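5'-AMP-activated protein kinase subunit beta (PDB 2QRD) probably holds the AMP-activated protein kinase heterotrimer together and helps set its location and substrate choice when glucose is limiting, this chain being the C-terminal interaction domain of the beta subunit. Local coordinates at residues P29-P32 / P33-K37. Sequence-based numbering, arbitrary orientation.
Sequences PSLP and PHLEK
With chi1 at -154°, Leu-31 carries its CG anti to the backbone N and sends both methyls forward to Leu-35 and Glu-36, while His-34, its chi1 at 72°, holds CG between the backbone N and the carbonyl carbon and swings its imidazole back to Pro-32. Both side chains fold back on the proline-rich chain that carries them, where it bends into a single 3-10 turn at 33-34, in the interaction domain of the beta subunit. The turn is closed by Leu-35 N, which donates to Pro-32 O at 3.2 Å; the N-H points well at the oxygen (159°), but the donor stands well above the carbonyl plane. A weak bond follows from Glu-36 N to Pro-33 O.

Around this turn Leu-31 covers Leu-35 and Glu-36, while Leu-35 lies against Pro-32. Leu-31 crosses Leu-35 at a slant, CD2 lying 4.0 Å from Leu-35 CB, and its other methyl, CD1, comes to 3.4 Å from Glu-36 CG, on the aliphatic part of that otherwise exposed side chain. Leu-35 runs alongside the Pro-32 ring, pointing the same way, and sets CD1 3.7 Å from Pro-32 CG. Cutting Leu-31 back to an alanine is likely to leave Leu-35 CB and the Glu-36 methylene without this apolar neighbour and open a gap beside Met-91 of the ssp2 kinase chain.

Pro-29 and Leu-31 also make backbone hydrogen bonds with that chain, whose Tyr-83 packs on Pro-32 and Leu-35, so the turn lies at the subunit interface. Within the beta subunit, Leu-60 touches both His-34 and Leu-35. The imidazole meets Pro-32 obliquely, with ND1 and CE1 of His-34 each 3.5 Å from Pro-32 CB.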
ATOM      1  N   PRO B  29     -26.504   9.306 -22.802  1.00 47.69           N
ATOM      2  CA  PRO B  29     -27.211   9.766 -21.602  1.00 47.54           C
ATOM      3  C   PRO B  29     -26.376  10.793 -20.795  1.00 47.00           C
ATOM      4  O   PRO B  29     -25.149  10.722 -20.772  1.00 46.03           O
ATOM      5  CB  PRO B  29     -27.415   8.466 -20.799  1.00 47.88           C
ATOM      6  CG  PRO B  29     -26.316   7.549 -21.280  1.00 47.48           C
ATOM      7  CD  PRO B  29     -26.215   7.857 -22.745  1.00 47.66           C
ATOM      8  N   SER B  30     -27.042  11.741 -20.151  1.00 46.60           N
ATOM      9  CA  SER B  30     -26.343  12.682 -19.288  1.00 47.18           C
ATOM     10  C   SER B  30     -25.803  11.993 -18.025  1.00 47.05           C
ATOM     11  O   SER B  30     -26.321  10.961 -17.609  1.00 47.49           O
ATOM     12  CB  SER B  30     -27.246  13.858 -18.935  1.00 46.92           C
ATOM     13  OG  SER B  30     -28.511  13.394 -18.538  1.00 48.40           O
ATOM     14  N   LEU B  31     -24.754  12.564 -17.443  1.00 46.89           N
ATOM     15  CA  LEU B  31     -24.075  12.012 -16.265  1.00 46.54           C
ATOM     16  C   LEU B  31     -25.012  11.970 -15.044  1.00 46.82           C
ATOM     17  O   LEU B  31     -25.518  13.022 -14.630  1.00 46.85           O
ATOM     18  CB  LEU B  31     -22.847  12.888 -15.966  1.00 46.42           C
ATOM     19  CG  LEU B  31     -21.562  12.461 -15.238  1.00 45.63           C
ATOM     20  CD1 LEU B  31     -21.556  12.864 -13.785  1.00 43.01           C
ATOM     21  CD2 LEU B  31     -21.235  10.980 -15.407  1.00 44.03           C
ATOM     22  N   PRO B  32     -25.269  10.762 -14.478  1.00 46.99           N
ATOM     23  CA  PRO B  32     -26.059  10.671 -13.242  1.00 47.21           C
ATOM     24  C   PRO B  32     -25.337  11.272 -12.032  1.00 47.44           C
ATOM     25  O   PRO B  32     -24.122  11.199 -11.964  1.00 46.97           O
ATOM     26  CB  PRO B  32     -26.275   9.168 -13.062  1.00 46.86           C
ATOM     27  CG  PRO B  32     -25.213   8.523 -13.830  1.00 47.34           C
ATOM     28  CD  PRO B  32     -24.861   9.431 -14.963  1.00 46.95           C
ATOM     29  N   PRO B  33     -26.091  11.875 -11.087  1.00 48.47           N
ATOM     30  CA  PRO B  33     -25.527  12.552  -9.910  1.00 49.09           C
ATOM     31  C   PRO B  33     -24.558  11.703  -9.101  1.00 50.00           C
ATOM     32  O   PRO B  33     -23.637  12.259  -8.493  1.00 50.43           O
ATOM     33  CB  PRO B  33     -26.753  12.864  -9.064  1.00 48.57           C
ATOM     34  CG  PRO B  33     -27.842  12.972 -10.025  1.00 48.79           C
ATOM     35  CD  PRO B  33     -27.561  11.965 -11.095  1.00 48.66           C
ATOM     36  N   HIS B  34     -24.760  10.382  -9.098  1.00 50.67           N
ATOM     37  CA  HIS B  34     -23.962   9.480  -8.278  1.00 51.55           C
ATOM     38  C   HIS B  34     -22.524   9.219  -8.768  1.00 51.69           C
ATOM     39  O   HIS B  34     -21.684   8.789  -7.973  1.00 51.90           O
ATOM     40  CB  HIS B  34     -24.735   8.190  -7.934  1.00 52.30           C
ATOM     41  CG  HIS B  34     -24.918   7.247  -9.087  1.00 55.01           C
ATOM     42  ND1 HIS B  34     -25.862   7.444 -10.076  1.00 57.91           N
ATOM     43  CD2 HIS B  34     -24.303   6.079  -9.387  1.00 56.54           C
ATOM     44  CE1 HIS B  34     -25.800   6.450 -10.947  1.00 58.36           C
ATOM     45  NE2 HIS B  34     -24.860   5.610 -10.555  1.00 58.38           N
ATOM     46  N   LEU B  35     -22.228   9.536 -10.037  1.00 51.56           N
ATOM     47  CA  LEU B  35     -20.853   9.437 -10.587  1.00 51.36           C
ATOM     48  C   LEU B  35     -20.051  10.739 -10.518  1.00 51.85           C
ATOM     49  O   LEU B  35     -19.011  10.894 -11.173  1.00 51.67           O
ATOM     50  CB  LEU B  35     -20.875   8.932 -12.041  1.00 50.45           C
ATOM     51  CG  LEU B  35     -21.183   7.451 -12.300  1.00 48.75           C
ATOM     52  CD1 LEU B  35     -21.736   7.265 -13.709  1.00 42.77           C
ATOM     53  CD2 LEU B  35     -19.965   6.562 -12.054  1.00 45.43           C
ATOM     54  N   GLU B  36     -20.549  11.674  -9.731  1.00 53.01           N
ATOM     55  CA  GLU B  36     -19.917  12.973  -9.563  1.00 54.33           C
ATOM     56  C   GLU B  36     -18.959  13.012  -8.384  1.00 54.45           C
ATOM     57  O   GLU B  36     -18.030  13.814  -8.371  1.00 55.06           O
ATOM     58  CB  GLU B  36     -20.976  14.081  -9.442  1.00 54.42           C
ATOM     59  CG  GLU B  36     -21.521  14.547 -10.811  1.00 55.21           C
ATOM     60  CD  GLU B  36     -22.776  15.407 -10.719  1.00 56.01           C
ATOM     61  OE1 GLU B  36     -22.976  16.094  -9.681  1.00 57.07           O
ATOM     62  OE2 GLU B  36     -23.571  15.395 -11.696  1.00 58.94           O
ATOM     63  N   LYS B  37     -19.172  12.166  -7.388  1.00 54.71           N
ATOM     64  CA  LYS B  37     -18.289  12.194  -6.232  1.00 55.92           C
ATOM     65  C   LYS B  37     -17.578  10.863  -6.046  1.00 55.23           C
ATOM     66  O   LYS B  37     -18.206   9.815  -5.992  1.00 55.52           O
ATOM     67  CB  LYS B  37     -19.033  12.632  -4.948  1.00 55.80           C
ATOM     68  CG  LYS B  37     -20.132  11.652  -4.490  1.00 57.58           C
ATOM     69  CD  LYS B  37     -20.941  12.196  -3.307  1.00 57.76           C
ATOM     70  CE  LYS B  37     -22.290  11.480  -3.181  1.00 59.77           C
ATOM     71  NZ  LYS B  37     -23.153  12.108  -2.127  1.00 60.39           N
TER